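Local atomic coordinates of CmeC (Campylobacter jejuni, PDB entry 4MT4), a protein that probably serves as the trimeric outer membrane channel through which a multidrug efflux system expels its substrates from the cell. Residues B[35-40]-B[438-443]. Residues are numbered along the deposited sequence; the frame is centred on the assembly and turned at random.
Sequences KNWWKD and SIVDVI
In the periplasmic helical part of this outer membrane factor, Trp-37, at the start of the 3-10 turn that precedes helix 44-56, lays its indole against Ile-443 near the end of helix 411-445, a worked example of an N-terminal segment packing an aromatic ring on a long helix. The methyl CG2 of Ile-443 sits over the five-membered ring of Trp-37 in a CH-pi contact, 3.4 Å from its centroid and only 6° off the ring normal. In Ile-443, CG2 stands anti to the backbone N, while CG1 lies beside that N and, with chi2 at 177°, carries CD1 outward to within 3.6 Å of CE3 of Trp-37. CG2 covers the pyrrole ring, whereas CD1 lies on the same side but overhangs the rim at CE3. One helical turn earlier, Val-440 meets the far end of the indole, its CG1 lying 3.9 Å from CH2 of Trp-37 in an oblique approach. The opposite face of the Trp-37 ring receives CE3 of Trp-38, 4.0 Å above the plane, so the indole is sandwiched between the helix and its own neighbour in sequence. The turn carrying it is closed by the backbone hydrogen bond from Asp-40 N to Trp-37 O, 3.2 Å. Ile-156 of helix 129-195 touches both tryptophans, while Val-160 of that helix packs on Val-440. The contact is wholly apolar and buried, and it joins residues just over 400 positions apart: a large aromatic side chain docked on an i, i+3 pair of aliphatic residues, here where the N-terminal segment meets the long helices of the TolC-like fold.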
loop_
_atom_site.group_PDB
_atom_site.type_symbol
_atom_site.label_atom_id
_atom_site.label_comp_id
_atom_site.label_asym_id
_atom_site.label_seq_id
_atom_site.Cartn_x
_atom_site.Cartn_y
_atom_site.Cartn_z
ATOM N N LYS B 35 16.662 -26.736 1.085
ATOM C CA LYS B 35 15.311 -26.282 1.409
ATOM C C LYS B 35 15.229 -25.629 2.788
ATOM O O LYS B 35 14.576 -24.601 2.957
ATOM C CB LYS B 35 14.328 -27.454 1.330
ATOM C CG LYS B 35 14.181 -28.055 -0.060
ATOM C CD LYS B 35 13.475 -27.098 -1.007
ATOM C CE LYS B 35 13.226 -27.743 -2.362
ATOM N NZ LYS B 35 12.373 -28.961 -2.259
ATOM N N ASN B 36 15.893 -26.230 3.769
ATOM C CA ASN B 36 15.942 -25.675 5.117
ATOM C C ASN B 36 17.295 -25.032 5.416
ATOM O O ASN B 36 18.021 -25.469 6.309
ATOM C CB ASN B 36 15.630 -26.758 6.153
ATOM C CG ASN B 36 16.412 -28.033 5.917
ATOM O OD1 ASN B 36 17.278 -28.092 5.045
ATOM N ND2 ASN B 36 16.113 -29.062 6.700
ATOM N N TRP B 37 17.614 -23.984 4.663
ATOM C CA TRP B 37 18.913 -23.319 4.732
ATOM C C TRP B 37 19.230 -22.699 6.094
ATOM O O TRP B 37 20.397 -22.502 6.434
ATOM C CB TRP B 37 18.990 -22.235 3.653
ATOM C CG TRP B 37 17.745 -21.408 3.572
ATOM C CD1 TRP B 37 16.670 -21.621 2.756
ATOM C CD2 TRP B 37 17.434 -20.243 4.348
ATOM N NE1 TRP B 37 15.714 -20.659 2.971
ATOM C CE2 TRP B 37 16.158 -19.800 3.944
ATOM C CE3 TRP B 37 18.111 -19.528 5.341
ATOM C CZ2 TRP B 37 15.546 -18.678 4.498
ATOM C CZ3 TRP B 37 17.501 -18.414 5.891
ATOM C CH2 TRP B 37 16.233 -18.000 5.467
ATOM N N TRP B 38 18.195 -22.397 6.872
ATOM C CA TRP B 38 18.374 -21.666 8.123
ATOM C C TRP B 38 19.041 -22.501 9.217
ATOM O O TRP B 38 19.537 -21.957 10.203
ATOM C CB TRP B 38 17.029 -21.138 8.624
ATOM C CG TRP B 38 16.021 -22.210 8.896
ATOM C CD1 TRP B 38 15.856 -22.903 10.058
ATOM C CD2 TRP B 38 15.031 -22.709 7.987
ATOM N NE1 TRP B 38 14.829 -23.805 9.930
ATOM C CE2 TRP B 38 14.306 -23.705 8.668
ATOM C CE3 TRP B 38 14.691 -22.410 6.664
ATOM C CZ2 TRP B 38 13.259 -24.405 8.071
ATOM C CZ3 TRP B 38 13.652 -23.105 6.073
ATOM C CH2 TRP B 38 12.948 -24.092 6.776
ATOM N N LYS B 39 19.055 -23.818 9.040
ATOM C CA LYS B 39 19.660 -24.710 10.024
ATOM C C LYS B 39 21.186 -24.704 9.944
ATOM O O LYS B 39 21.861 -25.269 10.804
ATOM C CB LYS B 39 19.138 -26.138 9.849
ATOM C CG LYS B 39 17.673 -26.313 10.209
ATOM C CD LYS B 39 17.277 -27.780 10.235
ATOM C CE LYS B 39 15.844 -27.952 10.713
ATOM N NZ LYS B 39 15.443 -29.383 10.801
ATOM N N ASP B 40 21.725 -24.058 8.915
ATOM C CA ASP B 40 23.172 -23.974 8.737
ATOM C C ASP B 40 23.785 -22.894 9.625
ATOM O O ASP B 40 25.001 -22.693 9.621
ATOM C CB ASP B 40 23.518 -23.712 7.269
ATOM C CG ASP B 40 23.327 -24.938 6.399
ATOM O OD1 ASP B 40 23.552 -26.062 6.898
ATOM O OD2 ASP B 40 22.952 -24.782 5.217
ATOM N N SER B 438 22.918 -10.620 5.819
ATOM C CA SER B 438 23.412 -10.511 4.451
ATOM C C SER B 438 23.414 -11.887 3.798
ATOM O O SER B 438 23.214 -12.012 2.590
ATOM C CB SER B 438 24.816 -9.903 4.418
ATOM O OG SER B 438 25.789 -10.832 4.864
ATOM N N ILE B 439 23.640 -12.916 4.609
ATOM C CA ILE B 439 23.579 -14.294 4.137
ATOM C C ILE B 439 22.161 -14.627 3.694
ATOM O O ILE B 439 21.948 -15.222 2.639
ATOM C CB ILE B 439 24.019 -15.293 5.226
ATOM C CG1 ILE B 439 25.434 -14.975 5.710
ATOM C CG2 ILE B 439 23.949 -16.717 4.703
ATOM C CD1 ILE B 439 26.485 -15.079 4.630
ATOM N N VAL B 440 21.194 -14.227 4.513
ATOM C CA VAL B 440 19.785 -14.473 4.240
ATOM C C VAL B 440 19.328 -13.776 2.959
ATOM O O VAL B 440 18.594 -14.355 2.158
ATOM C CB VAL B 440 18.903 -14.006 5.417
ATOM C CG1 VAL B 440 17.434 -14.274 5.131
ATOM C CG2 VAL B 440 19.331 -14.698 6.700
ATOM N N ASP B 441 19.772 -12.534 2.773
ATOM C CA ASP B 441 19.410 -11.756 1.593
ATOM C C ASP B 441 19.845 -12.451 0.306
ATOM O O ASP B 441 19.116 -12.450 -0.684
ATOM C CB ASP B 441 20.022 -10.354 1.664
ATOM C CG ASP B 441 19.298 -9.453 2.647
ATOM O OD1 ASP B 441 18.081 -9.651 2.850
ATOM O OD2 ASP B 441 19.942 -8.545 3.217
ATOM N N VAL B 442 21.034 -13.046 0.330
ATOM C CA VAL B 442 21.536 -13.809 -0.808
ATOM C C VAL B 442 20.674 -15.044 -1.039
ATOM O O VAL B 442 20.247 -15.313 -2.162
ATOM C CB VAL B 442 23.001 -14.247 -0.602
ATOM C CG1 VAL B 442 23.444 -15.168 -1.731
ATOM C CG2 VAL B 442 23.910 -13.035 -0.507
ATOM N N ILE B 443 20.423 -15.788 0.032
ATOM C CA ILE B 443 19.567 -16.967 -0.029
ATOM C C ILE B 443 18.169 -16.605 -0.528
ATOM O O ILE B 443 17.597 -17.306 -1.364
ATOM C CB ILE B 443 19.458 -17.654 1.352
ATOM C CG1 ILE B 443 20.837 -18.131 1.819
ATOM C CG2 ILE B 443 18.479 -18.817 1.295
ATOM C CD1 ILE B 443 20.839 -18.745 3.206
#